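Local coordinates for protein putative metal-dependent phosphoesterase (Bifidobacterium adolescentis, PDB 3O0F) that hydrolyses phosphoesters with a trinuclear iron and zinc centre, binds adenosine monophosphate, and may act as a 5'-3' exonuclease of the PHP family, at residues 16-21 / 229-234; 73-78 / 84-89; 133-138 / 150-155; 144-149 / 164-169. All blocks are in the same frame, centred on the assembly; numbering follows the deposited sequence.

Contact 1. Residues 16-21 / 229-234; sequences DIHCHT and GLEVWH. With FE (Fe (III) ion), chain E.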
loop_
_atom_site.group_PDB
_atom_site.type_symbol
_atom_site.label_atom_id
_atom_site.label_comp_id
_atom_site.label_asym_id
_atom_site.label_seq_id
_atom_site.Cartn_x
_atom_site.Cartn_y
_atom_site.Cartn_z
ATOM N N ASP A 16 -2.771 -6.789 11.431
ATOM C CA ASP A 16 -3.054 -5.716 10.486
ATOM C C ASP A 16 -1.938 -5.737 9.426
ATOM O O ASP A 16 -0.799 -5.349 9.718
ATOM C CB ASP A 16 -3.094 -4.362 11.200
ATOM C CG ASP A 16 -3.511 -3.221 10.277
ATOM O OD1 ASP A 16 -3.569 -3.419 9.064
ATOM O OD2 ASP A 16 -3.834 -2.126 10.764
ATOM N N ILE A 17 -2.238 -6.203 8.212
ATOM C CA ILE A 17 -1.146 -6.416 7.241
ATOM C C ILE A 17 -1.019 -5.319 6.177
ATOM O O ILE A 17 -0.366 -5.503 5.160
ATOM C CB ILE A 17 -1.181 -7.837 6.605
ATOM C CG1 ILE A 17 -2.331 -8.001 5.630
ATOM C CG2 ILE A 17 -1.217 -8.900 7.686
ATOM C CD1 ILE A 17 -2.334 -9.349 4.976
ATOM N N HIS A 18 -1.664 -4.179 6.418
ATOM C CA HIS A 18 -1.675 -3.073 5.467
ATOM C C HIS A 18 -1.373 -1.733 6.173
ATOM O O HIS A 18 -2.296 -0.981 6.492
ATOM C CB HIS A 18 -3.044 -3.030 4.821
ATOM C CG HIS A 18 -3.099 -2.249 3.554
ATOM N ND1 HIS A 18 -4.108 -2.427 2.617
ATOM C CD2 HIS A 18 -2.301 -1.258 3.079
ATOM C CE1 HIS A 18 -3.897 -1.597 1.607
ATOM N NE2 HIS A 18 -2.813 -0.881 1.866
ATOM N N CYS A 19 -0.096 -1.452 6.416
ATOM C CA CYS A 19 0.325 -0.283 7.213
ATOM C C CYS A 19 1.482 0.424 6.501
ATOM O O CYS A 19 2.411 -0.239 6.025
ATOM C CB CYS A 19 0.757 -0.688 8.615
ATOM S SG CYS A 19 -0.442 -1.691 9.502
ATOM N N HIS A 20 1.378 1.757 6.390
ATOM C CA HIS A 20 2.366 2.615 5.742
ATOM C C HIS A 20 3.148 3.464 6.757
ATOM O O HIS A 20 2.615 3.820 7.807
ATOM C CB HIS A 20 1.651 3.529 4.752
ATOM C CG HIS A 20 0.982 2.791 3.645
ATOM N ND1 HIS A 20 1.558 2.611 2.421
ATOM C CD2 HIS A 20 -0.219 2.165 3.588
ATOM C CE1 HIS A 20 0.756 1.899 1.654
ATOM N NE2 HIS A 20 -0.321 1.604 2.341
ATOM N N THR A 21 4.385 3.824 6.399
ATOM C CA THR A 21 5.289 4.540 7.259
ATOM C C THR A 21 5.885 5.713 6.511
ATOM O O THR A 21 5.581 5.940 5.351
ATOM C CB THR A 21 6.447 3.606 7.764
ATOM O OG1 THR A 21 7.418 3.398 6.721
ATOM C CG2 THR A 21 5.866 2.250 8.310
ATOM N N GLY A 229 -4.574 -13.847 -3.354
ATOM C CA GLY A 229 -5.634 -13.375 -2.457
ATOM C C GLY A 229 -6.263 -12.033 -2.785
ATOM O O GLY A 229 -5.820 -11.315 -3.669
ATOM N N LEU A 230 -7.291 -11.725 -2.011
ATOM C CA LEU A 230 -8.105 -10.503 -2.092
ATOM C C LEU A 230 -8.244 -9.901 -0.701
ATOM O O LEU A 230 -8.558 -10.609 0.252
ATOM C CB LEU A 230 -9.512 -10.880 -2.567
ATOM C CG LEU A 230 -9.612 -11.490 -3.976
ATOM C CD1 LEU A 230 -11.066 -11.825 -4.320
ATOM C CD2 LEU A 230 -9.008 -10.542 -5.003
ATOM N N GLU A 231 -7.982 -8.599 -0.596
ATOM C CA GLU A 231 -8.193 -7.844 0.605
ATOM C C GLU A 231 -9.664 -7.485 0.646
ATOM O O GLU A 231 -10.133 -6.708 -0.191
ATOM C CB GLU A 231 -7.330 -6.572 0.565
ATOM C CG GLU A 231 -7.561 -5.668 1.734
ATOM C CD GLU A 231 -6.608 -4.489 1.744
ATOM O OE1 GLU A 231 -6.621 -3.700 0.768
ATOM O OE2 GLU A 231 -5.846 -4.343 2.731
ATOM N N VAL A 232 -10.383 -8.072 1.607
ATOM C CA VAL A 232 -11.792 -7.886 1.740
ATOM C C VAL A 232 -12.130 -6.945 2.868
ATOM O O VAL A 232 -13.002 -6.043 2.716
ATOM C CB VAL A 232 -12.550 -9.250 1.939
ATOM C CG1 VAL A 232 -14.038 -8.989 2.201
ATOM C CG2 VAL A 232 -12.341 -10.147 0.698
ATOM N N TRP A 233 -11.460 -7.135 3.999
ATOM C CA TRP A 233 -11.799 -6.371 5.194
ATOM C C TRP A 233 -11.011 -5.068 5.156
ATOM O O TRP A 233 -9.863 -4.996 5.610
ATOM C CB TRP A 233 -11.524 -7.167 6.450
ATOM C CG TRP A 233 -11.918 -8.629 6.358
ATOM C CD1 TRP A 233 -11.105 -9.694 6.514
ATOM C CD2 TRP A 233 -13.228 -9.143 6.119
ATOM N NE1 TRP A 233 -11.836 -10.866 6.402
ATOM C CE2 TRP A 233 -13.139 -10.549 6.144
ATOM C CE3 TRP A 233 -14.481 -8.545 5.903
ATOM C CZ2 TRP A 233 -14.256 -11.380 5.940
ATOM C CZ3 TRP A 233 -15.595 -9.361 5.704
ATOM C CH2 TRP A 233 -15.469 -10.768 5.728
ATOM N N HIS A 234 -11.644 -4.039 4.587
ATOM C CA HIS A 234 -10.997 -2.752 4.337
ATOM C C HIS A 234 -12.103 -1.714 4.283
ATOM O O HIS A 234 -13.159 -1.953 3.710
ATOM C CB HIS A 234 -10.226 -2.784 3.030
ATOM C CG HIS A 234 -9.418 -1.543 2.740
ATOM N ND1 HIS A 234 -9.979 -0.386 2.254
ATOM C CD2 HIS A 234 -8.084 -1.309 2.808
ATOM C CE1 HIS A 234 -9.039 0.527 2.086
ATOM N NE2 HIS A 234 -7.876 -0.013 2.396
HETATM FE FE FE E . -2.284 1.167 1.230
HETATM O O HOH W 1 -4.031 1.070 0.102
#
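Glu231 OE2 accepts a hydrogen bond from His18 ND1 at 2.6 Å, nearly straight with an N-H...O angle of 168°. The carboxylate offers its syn lone pair, and the donor's partner lies in the imidazole plane; ring and carboxylate are almost coplanar, 11° apart. Glu231 reaches across from strand 229-233 as an extended chain, its CG anti to the backbone N (chi1 176°), which carries the carboxylate to the ring edge. OE1 of the same group is held by the backbone N of His203, so both oxygens are engaged. On the other side of the imidazole, His18 NE2 binds an iron(III) ion at 2.2 Å. His20 NE2 joins the same ion at 2.3 Å, and a water, Glu75 and Asp261 also bind it. His234 approaches His18 obliquely, its CD2 4.1 Å from His18 ND1, while its own NE2 is hydrogen-bonded to Asp261, another iron ligand. Strands 15-19 and 229-233, far apart in the sheet order, thus meet only through side chains at the metal centre of this PHP domain. An alanine in place of Glu231 would probably leave His18 ND1 without its acceptor and the imidazole freer to turn about its bond to iron. The carboxylate-His-iron chain places Glu231 in the second shell: the buried carboxylate fixes the rotation of the ring, probably favours the proton on ND1, consistent with NE2 being left for the metal, and is likely to make that nitrogen a stronger electron donor to iron.

Contact 2. Residues 73-78 / 84-89; sequences GTEITA and SVHMLA. With FE (Fe (III) ion), chain D; FE (Fe (III) ion), chain E.
Gly73 lies within the first strand (70-80) of a beta hairpin in the barrel sheet of the PHP fold, its CA making a C-H...O contact with Ala89 O. Thr74 and Ala89 form an antiparallel hydrogen-bonded pair, each backbone N meeting the other's O at 2.9 Å. Glu75 faces Leu88 in a non-hydrogen-bonded pair and turns its side chain to the metal side of the sheet. Extended, with CG anti to the backbone N (chi1 180°), it bridges two iron(III) ions: OE1 binds one at 2.2 Å, OE2 the other at 2.1 Å. The second ion also takes His86 ND1, and a water bridges both; His203 is a further direct ligand of that second ion. The carboxylate stands almost perpendicular to the His86 ring, 87° between planes. Ile76 pairs with Met87, a selenomethionine, through a straight bond from Ile76 N to Met87 O of 2.7 Å, and packs its CD1 on Ala89 CB on the face away from the metals, beneath helices 97-124 and 185-194. Thr77 lies across from His86, its hydroxyl hydrogen-bonded to Asp51 and Arg110. At Ala78 a water bridges Ala78 O, at 2.9 Å, to Ser84 OG.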
loop_
_atom_site.group_PDB
_atom_site.type_symbol
_atom_site.label_atom_id
_atom_site.label_comp_id
_atom_site.label_asym_id
_atom_site.label_seq_id
_atom_site.Cartn_x
_atom_site.Cartn_y
_atom_site.Cartn_z
ATOM N N GLY A 73 6.260 -6.639 3.692
ATOM C CA GLY A 73 5.420 -6.421 2.536
ATOM C C GLY A 73 5.654 -5.113 1.812
ATOM O O GLY A 73 6.438 -4.264 2.227
ATOM N N THR A 74 4.971 -4.968 0.693
ATOM C CA THR A 74 5.111 -3.775 -0.161
ATOM C C THR A 74 3.776 -3.579 -0.861
ATOM O O THR A 74 3.152 -4.556 -1.269
ATOM C CB THR A 74 6.172 -3.975 -1.234
ATOM O OG1 THR A 74 7.457 -4.118 -0.644
ATOM C CG2 THR A 74 6.186 -2.779 -2.226
ATOM N N GLU A 75 3.317 -2.344 -1.026
ATOM C CA GLU A 75 2.121 -2.098 -1.831
ATOM C C GLU A 75 2.602 -1.598 -3.196
ATOM O O GLU A 75 3.250 -0.562 -3.319
ATOM C CB GLU A 75 1.169 -1.086 -1.168
ATOM C CG GLU A 75 -0.031 -0.864 -2.024
ATOM C CD GLU A 75 -1.172 -0.109 -1.341
ATOM O OE1 GLU A 75 -0.950 0.428 -0.293
ATOM O OE2 GLU A 75 -2.318 -0.155 -1.839
ATOM N N ILE A 76 2.315 -2.377 -4.222
ATOM C CA ILE A 76 2.862 -2.113 -5.535
ATOM C C ILE A 76 1.803 -1.404 -6.366
ATOM O O ILE A 76 0.672 -1.907 -6.529
ATOM C CB ILE A 76 3.287 -3.415 -6.254
ATOM C CG1 ILE A 76 4.246 -4.208 -5.360
ATOM C CG2 ILE A 76 3.930 -3.095 -7.636
ATOM C CD1 ILE A 76 4.642 -5.572 -5.910
ATOM N N THR A 77 2.211 -0.273 -6.932
ATOM C CA THR A 77 1.355 0.506 -7.824
ATOM C C THR A 77 1.273 -0.182 -9.194
ATOM O O THR A 77 2.296 -0.505 -9.784
ATOM C CB THR A 77 1.982 1.943 -8.012
ATOM O OG1 THR A 77 2.370 2.478 -6.743
ATOM C CG2 THR A 77 1.016 2.938 -8.687
ATOM N N ALA A 78 0.071 -0.409 -9.694
ATOM C CA ALA A 78 -0.115 -1.123 -10.916
ATOM C C ALA A 78 -1.359 -0.613 -11.662
ATOM O O ALA A 78 -2.115 0.205 -11.136
ATOM C CB ALA A 78 -0.186 -2.656 -10.652
ATOM N N SER A 84 -6.719 1.721 -12.069
ATOM C CA SER A 84 -5.646 1.726 -11.059
ATOM C C SER A 84 -5.832 0.557 -10.081
ATOM O O SER A 84 -6.907 0.379 -9.513
ATOM C CB SER A 84 -5.616 3.061 -10.289
ATOM O OG SER A 84 -4.786 2.988 -9.132
ATOM N N VAL A 85 -4.778 -0.227 -9.870
ATOM C CA VAL A 85 -4.824 -1.400 -8.997
ATOM C C VAL A 85 -3.596 -1.340 -8.085
ATOM O O VAL A 85 -2.474 -1.141 -8.551
ATOM C CB VAL A 85 -4.744 -2.733 -9.790
ATOM C CG1 VAL A 85 -4.825 -3.941 -8.843
ATOM C CG2 VAL A 85 -5.836 -2.833 -10.867
ATOM N N HIS A 86 -3.815 -1.506 -6.794
ATOM C CA HIS A 86 -2.744 -1.645 -5.840
ATOM C C HIS A 86 -2.657 -3.120 -5.418
ATOM O O HIS A 86 -3.678 -3.755 -5.114
ATOM C CB HIS A 86 -3.019 -0.712 -4.655
ATOM C CG HIS A 86 -2.788 0.741 -4.973
ATOM N ND1 HIS A 86 -2.697 1.716 -4.006
ATOM C CD2 HIS A 86 -2.582 1.372 -6.157
ATOM C CE1 HIS A 86 -2.476 2.887 -4.577
ATOM N NE2 HIS A 86 -2.398 2.706 -5.882
HETATM N N MSE A 87 -1.436 -3.649 -5.455
HETATM C CA MSE A 87 -1.160 -5.045 -5.153
HETATM C C MSE A 87 -0.305 -5.093 -3.899
HETATM O O MSE A 87 0.756 -4.493 -3.862
HETATM C CB MSE A 87 -0.338 -5.663 -6.262
HETATM C CG MSE A 87 -0.958 -5.456 -7.655
HETATM SE SE MSE A 87 -2.187 -6.843 -8.189
HETATM C CE MSE A 87 -2.540 -7.825 -6.560
ATOM N N LEU A 88 -0.720 -5.873 -2.922
ATOM C CA LEU A 88 0.068 -6.113 -1.725
ATOM C C LEU A 88 0.914 -7.374 -1.991
ATOM O O LEU A 88 0.376 -8.399 -2.435
ATOM C CB LEU A 88 -0.880 -6.336 -0.544
ATOM C CG LEU A 88 -1.714 -5.158 -0.048
ATOM C CD1 LEU A 88 -2.763 -5.664 0.925
ATOM C CD2 LEU A 88 -0.892 -4.057 0.609
ATOM N N ALA A 89 2.216 -7.266 -1.728
ATOM C CA ALA A 89 3.204 -8.321 -1.983
ATOM C C ALA A 89 3.895 -8.614 -0.686
ATOM O O ALA A 89 4.445 -7.714 -0.067
ATOM C CB ALA A 89 4.224 -7.866 -2.992
HETATM FE FE FE D . -3.808 1.397 -1.866
HETATM FE FE FE E . -2.284 1.167 1.230
HETATM O O HOH W 2 -2.187 2.604 -9.588
HETATM O O HOH W 1 -4.031 1.070 0.102
#

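Contact 3. Residues 133-138 / 150-155; sequences LAQVKE and ADALVA
Gln135 lies along one side of helix 146-155, where the loop between helices 129-133 and 146-155 folds back on the second helix in the PHP domain. The loop begins with a type I beta turn from Leu133 to Val136, closed by a bond from Val136 N to Leu133 O, and this turn presents Gln135 to the helix. Van der Waals contact does most of the joining. The Gln135 chain bends about its CB-CG bond (chi2 -58°), bringing its amide across the last turns of the helix: CG rests 3.6 Å from Ala152 N, OE1 3.6 Å from Asp151 CB, and NE2 3.6 Å from Ala155 CB. Asp151, Ala152 and Ala155 form the strip on which the side chain lies, CG at Ala152 and the amide at Asp151 and Ala155; the amide and the Asp151 carboxylate are turned 75° apart. The methyl of Ala152 also reaches Ile127, which seats this side of the helix on the loop before helix 129-133. Polar contact across the interface goes through water. One water lies near both Gln135 O, at 2.8 Å, and Asp151 OD2, at 2.6 Å, a possible link between the loop backbone and the helix side chain. The other carboxylate oxygen has a charged mate: Asp151 OD1 forms a salt bridge with NE of Arg162, a residue that lines the adenosine monophosphate pocket, so the contact sits just behind that pocket. Within the helix, Ala155 N binds Asp151 O at 2.8 Å, and in the loop Lys137 NZ makes a weak bond to Ala134 O, 3.4 Å long.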
loop_
_atom_site.group_PDB
_atom_site.type_symbol
_atom_site.label_atom_id
_atom_site.label_comp_id
_atom_site.label_asym_id
_atom_site.label_seq_id
_atom_site.Cartn_x
_atom_site.Cartn_y
_atom_site.Cartn_z
ATOM N N LEU A 133 9.858 18.442 -0.646
ATOM C CA LEU A 133 11.012 17.712 -0.147
ATOM C C LEU A 133 11.057 17.758 1.382
ATOM O O LEU A 133 11.426 16.779 2.002
ATOM C CB LEU A 133 12.320 18.238 -0.747
ATOM C CG LEU A 133 12.672 17.851 -2.187
ATOM C CD1 LEU A 133 14.092 18.361 -2.531
ATOM C CD2 LEU A 133 12.551 16.336 -2.421
ATOM N N ALA A 134 10.637 18.867 1.991
ATOM C CA ALA A 134 10.524 18.920 3.455
ATOM C C ALA A 134 9.553 17.912 4.061
ATOM O O ALA A 134 9.684 17.579 5.255
ATOM C CB ALA A 134 10.196 20.377 3.945
ATOM N N GLN A 135 8.599 17.394 3.263
ATOM C CA GLN A 135 7.589 16.445 3.778
ATOM C C GLN A 135 7.969 14.976 3.510
ATOM O O GLN A 135 7.266 14.058 3.967
ATOM C CB GLN A 135 6.208 16.719 3.155
ATOM C CG GLN A 135 5.606 18.081 3.471
ATOM C CD GLN A 135 5.437 18.340 4.964
ATOM O OE1 GLN A 135 5.074 17.449 5.717
ATOM N NE2 GLN A 135 5.733 19.565 5.394
ATOM N N VAL A 136 9.056 14.775 2.751
ATOM C CA VAL A 136 9.610 13.454 2.446
ATOM C C VAL A 136 10.596 13.024 3.561
ATOM O O VAL A 136 11.764 13.424 3.535
ATOM C CB VAL A 136 10.328 13.526 1.077
ATOM C CG1 VAL A 136 10.972 12.236 0.718
ATOM C CG2 VAL A 136 9.350 13.939 -0.012
ATOM N N LYS A 137 10.143 12.196 4.507
ATOM C CA LYS A 137 10.776 12.122 5.819
ATOM C C LYS A 137 12.012 11.262 5.898
ATOM O O LYS A 137 12.842 11.459 6.791
ATOM C CB LYS A 137 9.783 11.713 6.915
ATOM C CG LYS A 137 8.641 12.697 7.094
ATOM C CD LYS A 137 9.133 14.098 7.571
ATOM C CE LYS A 137 7.960 15.042 7.882
ATOM N NZ LYS A 137 8.444 16.423 8.153
ATOM N N GLU A 138 12.174 10.357 4.945
ATOM C CA GLU A 138 13.381 9.571 4.879
ATOM C C GLU A 138 14.244 9.873 3.661
ATOM O O GLU A 138 15.076 9.046 3.279
ATOM C CB GLU A 138 13.010 8.087 4.920
ATOM C CG GLU A 138 12.455 7.639 6.245
ATOM C CD GLU A 138 13.538 7.534 7.323
ATOM O OE1 GLU A 138 14.736 7.647 6.974
ATOM O OE2 GLU A 138 13.189 7.335 8.503
ATOM N N ALA A 150 0.231 17.041 -0.908
ATOM C CA ALA A 150 -0.867 17.440 -0.009
ATOM C C ALA A 150 -0.310 17.955 1.302
ATOM O O ALA A 150 -0.703 19.020 1.761
ATOM C CB ALA A 150 -1.834 16.270 0.233
ATOM N N ASP A 151 0.629 17.207 1.899
ATOM C CA ASP A 151 1.278 17.642 3.132
ATOM C C ASP A 151 1.944 19.020 3.013
ATOM O O ASP A 151 1.853 19.828 3.937
ATOM C CB ASP A 151 2.330 16.618 3.595
ATOM C CG ASP A 151 1.702 15.284 4.071
ATOM O OD1 ASP A 151 0.454 15.254 4.336
ATOM O OD2 ASP A 151 2.463 14.260 4.169
ATOM N N ALA A 152 2.641 19.276 1.904
ATOM C CA ALA A 152 3.283 20.575 1.725
ATOM C C ALA A 152 2.221 21.693 1.676
ATOM O O ALA A 152 2.452 22.793 2.206
ATOM C CB ALA A 152 4.163 20.589 0.490
ATOM N N LEU A 153 1.058 21.393 1.091
ATOM C CA LEU A 153 -0.030 22.378 0.957
ATOM C C LEU A 153 -0.698 22.608 2.294
ATOM O O LEU A 153 -1.235 23.685 2.529
ATOM C CB LEU A 153 -1.092 21.966 -0.094
ATOM C CG LEU A 153 -0.650 22.049 -1.557
ATOM C CD1 LEU A 153 -1.508 21.151 -2.438
ATOM C CD2 LEU A 153 -0.608 23.475 -2.078
ATOM N N VAL A 154 -0.660 21.615 3.176
ATOM C CA VAL A 154 -1.143 21.796 4.564
ATOM C C VAL A 154 -0.102 22.591 5.366
ATOM O O VAL A 154 -0.464 23.546 6.047
ATOM C CB VAL A 154 -1.487 20.443 5.242
ATOM C CG1 VAL A 154 -1.810 20.648 6.739
ATOM C CG2 VAL A 154 -2.631 19.751 4.490
ATOM N N ALA A 155 1.189 22.255 5.251
ATOM C CA ALA A 155 2.255 23.048 5.922
ATOM C C ALA A 155 2.286 24.525 5.494
ATOM O O ALA A 155 2.723 25.396 6.264
ATOM C CB ALA A 155 3.615 22.430 5.703
HETATM O O HOH W 3 4.795 13.671 5.197
#

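Contact 4. Residues 144-149 / 164-169; sequences IGRPHI and DAFADA. With AMP (adenosine monophosphate), chain B.
Phe166, the residue with the largest share of this interface, turns its ring edge to Arg146 and Pro147 and one face to the adenine of adenosine monophosphate. Its CE1 lies 3.5 Å from Arg146 NH2, over one face of the guanidinium and toward its rim; seen from Phe166 the same nitrogen lies at the ring edge, and the two planes are 69° apart, so this is no face-to-face stack. Against the nucleotide it is the ring face that works: AMP N3 sits 3.5 Å above the plane and over its centre. Arg146 bends at CG and CD, with chi3 65°, which swings the guanidinium back to the phosphate; NH1 donates to AMP O3P at 2.7 Å and 173°. Its backbone N, at the start of helix 146-155, holds AMP O2P at 2.9 Å, while NH2 is held by Val170 O. Pro147 completes the wall: its N lies 3.7 Å from Phe166 CZ, and its CG comes 3.2 Å from AMP O4'. An alanine at Arg146 would probably leave AMP O3P without the NH1 bond and open a gap beside the Phe166 ring edge. Arg110 and Arg113 also reach the nucleotide by hydrogen bonds. The segments together bind both ends of one ligand, the aromatic ring holding the base and the helix start with its arginine holding the phosphate, where positive charge and the helix dipole would favour an anionic group.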
loop_
_atom_site.group_PDB
_atom_site.type_symbol
_atom_site.label_atom_id
_atom_site.label_comp_id
_atom_site.label_asym_id
_atom_site.label_seq_id
_atom_site.Cartn_x
_atom_site.Cartn_y
_atom_site.Cartn_z
ATOM N N ILE A 144 7.950 8.801 -3.098
ATOM C CA ILE A 144 7.217 10.058 -3.136
ATOM C C ILE A 144 5.921 9.940 -3.945
ATOM O O ILE A 144 5.815 9.151 -4.879
ATOM C CB ILE A 144 8.074 11.125 -3.804
ATOM C CG1 ILE A 144 7.634 12.541 -3.389
ATOM C CG2 ILE A 144 8.002 10.952 -5.335
ATOM C CD1 ILE A 144 8.643 13.654 -3.777
ATOM N N GLY A 145 4.941 10.769 -3.624
ATOM C CA GLY A 145 3.746 10.837 -4.439
ATOM C C GLY A 145 2.898 12.020 -4.039
ATOM O O GLY A 145 3.384 12.958 -3.409
ATOM N N ARG A 146 1.618 11.970 -4.405
ATOM C CA ARG A 146 0.688 13.067 -4.065
ATOM C C ARG A 146 0.536 13.372 -2.576
ATOM O O ARG A 146 0.353 14.542 -2.222
ATOM C CB ARG A 146 -0.671 12.862 -4.745
ATOM C CG ARG A 146 -0.622 13.158 -6.255
ATOM C CD ARG A 146 -1.564 12.268 -7.007
ATOM N NE ARG A 146 -2.945 12.510 -6.676
ATOM C CZ ARG A 146 -3.902 11.592 -6.567
ATOM N NH1 ARG A 146 -3.662 10.302 -6.701
ATOM N NH2 ARG A 146 -5.129 11.986 -6.267
ATOM N N PRO A 147 0.593 12.363 -1.686
ATOM C CA PRO A 147 0.477 12.730 -0.272
ATOM C C PRO A 147 1.484 13.749 0.243
ATOM O O PRO A 147 1.135 14.537 1.103
ATOM C CB PRO A 147 0.676 11.397 0.451
ATOM C CG PRO A 147 0.119 10.415 -0.470
ATOM C CD PRO A 147 0.572 10.891 -1.842
ATOM N N HIS A 148 2.709 13.716 -0.275
ATOM C CA HIS A 148 3.733 14.656 0.088
ATOM C C HIS A 148 3.454 16.055 -0.451
ATOM O O HIS A 148 3.772 17.024 0.208
ATOM C CB HIS A 148 5.118 14.154 -0.358
ATOM C CG HIS A 148 5.429 12.788 0.166
ATOM N ND1 HIS A 148 5.176 11.646 -0.555
ATOM C CD2 HIS A 148 5.889 12.379 1.369
ATOM C CE1 HIS A 148 5.462 10.589 0.182
ATOM N NE2 HIS A 148 5.929 11.012 1.345
ATOM N N ILE A 149 2.863 16.147 -1.638
ATOM C CA ILE A 149 2.325 17.405 -2.130
ATOM C C ILE A 149 1.202 17.899 -1.211
ATOM O O ILE A 149 1.201 19.057 -0.800
ATOM C CB ILE A 149 1.744 17.319 -3.569
ATOM C CG1 ILE A 149 2.760 16.762 -4.572
ATOM C CG2 ILE A 149 1.269 18.721 -4.033
ATOM C CD1 ILE A 149 2.251 16.749 -6.033
ATOM N N ASP A 164 -8.306 17.078 2.788
ATOM C CA ASP A 164 -8.879 18.283 2.148
ATOM C C ASP A 164 -8.195 18.561 0.830
ATOM O O ASP A 164 -8.851 18.891 -0.171
ATOM C CB ASP A 164 -8.705 19.542 3.018
ATOM C CG ASP A 164 -9.562 19.528 4.290
ATOM O OD1 ASP A 164 -10.572 18.808 4.350
ATOM O OD2 ASP A 164 -9.215 20.257 5.238
ATOM N N ALA A 165 -6.869 18.442 0.829
ATOM C CA ALA A 165 -6.091 18.718 -0.368
ATOM C C ALA A 165 -6.516 17.796 -1.479
ATOM O O ALA A 165 -6.748 18.233 -2.619
ATOM C CB ALA A 165 -4.576 18.599 -0.085
ATOM N N PHE A 166 -6.657 16.517 -1.136
ATOM C CA PHE A 166 -7.085 15.471 -2.093
ATOM C C PHE A 166 -8.505 15.693 -2.643
ATOM O O PHE A 166 -8.799 15.336 -3.791
ATOM C CB PHE A 166 -6.969 14.081 -1.447
ATOM C CG PHE A 166 -5.621 13.462 -1.616
ATOM C CD1 PHE A 166 -5.288 12.830 -2.817
ATOM C CD2 PHE A 166 -4.676 13.516 -0.606
ATOM C CE1 PHE A 166 -4.057 12.250 -2.994
ATOM C CE2 PHE A 166 -3.435 12.947 -0.776
ATOM C CZ PHE A 166 -3.117 12.316 -1.970
ATOM N N ALA A 167 -9.376 16.289 -1.824
ATOM C CA ALA A 167 -10.707 16.717 -2.284
ATOM C C ALA A 167 -10.654 17.871 -3.318
ATOM O O ALA A 167 -11.661 18.167 -3.968
ATOM C CB ALA A 167 -11.590 17.121 -1.074
ATOM N N ASP A 168 -9.499 18.519 -3.481
ATOM C CA ASP A 168 -9.392 19.710 -4.328
ATOM C C ASP A 168 -8.165 19.660 -5.272
ATOM O O ASP A 168 -8.146 18.850 -6.209
ATOM C CB ASP A 168 -9.417 20.964 -3.431
ATOM C CG ASP A 168 -9.550 22.287 -4.226
ATOM O OD1 ASP A 168 -9.765 22.275 -5.457
ATOM O OD2 ASP A 168 -9.425 23.360 -3.607
ATOM N N ALA A 169 -7.152 20.494 -5.018
ATOM C CA ALA A 169 -6.043 20.702 -5.951
ATOM C C ALA A 169 -5.293 19.420 -6.286
ATOM O O ALA A 169 -4.844 19.271 -7.401
ATOM C CB ALA A 169 -5.068 21.727 -5.394
HETATM P P AMP B . -0.249 8.799 -5.967
HETATM O O1P AMP B . 0.024 7.340 -6.008
HETATM O O2P AMP B . 1.053 9.553 -5.886
HETATM O O3P AMP B . -1.199 9.306 -7.054
HETATM O "O5'" AMP B . -0.989 9.080 -4.571
HETATM C "C5'" AMP B . -2.285 8.580 -4.347
HETATM C "C4'" AMP B . -2.260 7.898 -3.013
HETATM O "O4'" AMP B . -2.309 8.838 -1.906
HETATM C "C3'" AMP B . -3.450 6.955 -2.868
HETATM O "O3'" AMP B . -2.984 5.616 -2.968
HETATM C "C2'" AMP B . -3.833 7.276 -1.434
HETATM O "O2'" AMP B . -4.882 6.626 -0.714
HETATM C "C1'" AMP B . -2.706 8.060 -0.778
HETATM N N9 AMP B . -3.152 8.861 0.377
HETATM C C8 AMP B . -2.457 9.009 1.508
HETATM N N7 AMP B . -3.126 9.808 2.366
HETATM C C5 AMP B . -4.273 10.182 1.778
HETATM C C6 AMP B . -5.433 11.016 2.136
HETATM N N6 AMP B . -5.519 11.641 3.355
HETATM N N1 AMP B . -6.397 11.151 1.203
HETATM C C2 AMP B . -6.355 10.564 -0.006
HETATM N N3 AMP B . -5.333 9.787 -0.391
HETATM C C4 AMP B . -4.288 9.557 0.450
#

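Overall arrangement
From the N terminus, residues 16-21 open the longest loop, closed by contact 1 only when strand 229-233 is reached; the other three contacts are nested inside it. Contact 2 closes first, as a tight hairpin of neighbouring strands, and meets contact 1 at the shared iron and bridging water. Contacts 3 and 4 follow in series after it and cross each other: 133-138, 144-149, 150-155 and 164-169 alternate along the chain. Both use helix 146-155 and touch, as where Ala150 packs on Phe166. Contacts 1 and 2 supply ligands of the two-iron part of the metal centre; contact 4, its centre about 19 Å from that of contact 2, lines the nucleotide pocket, and contact 3 packs the same helix from behind.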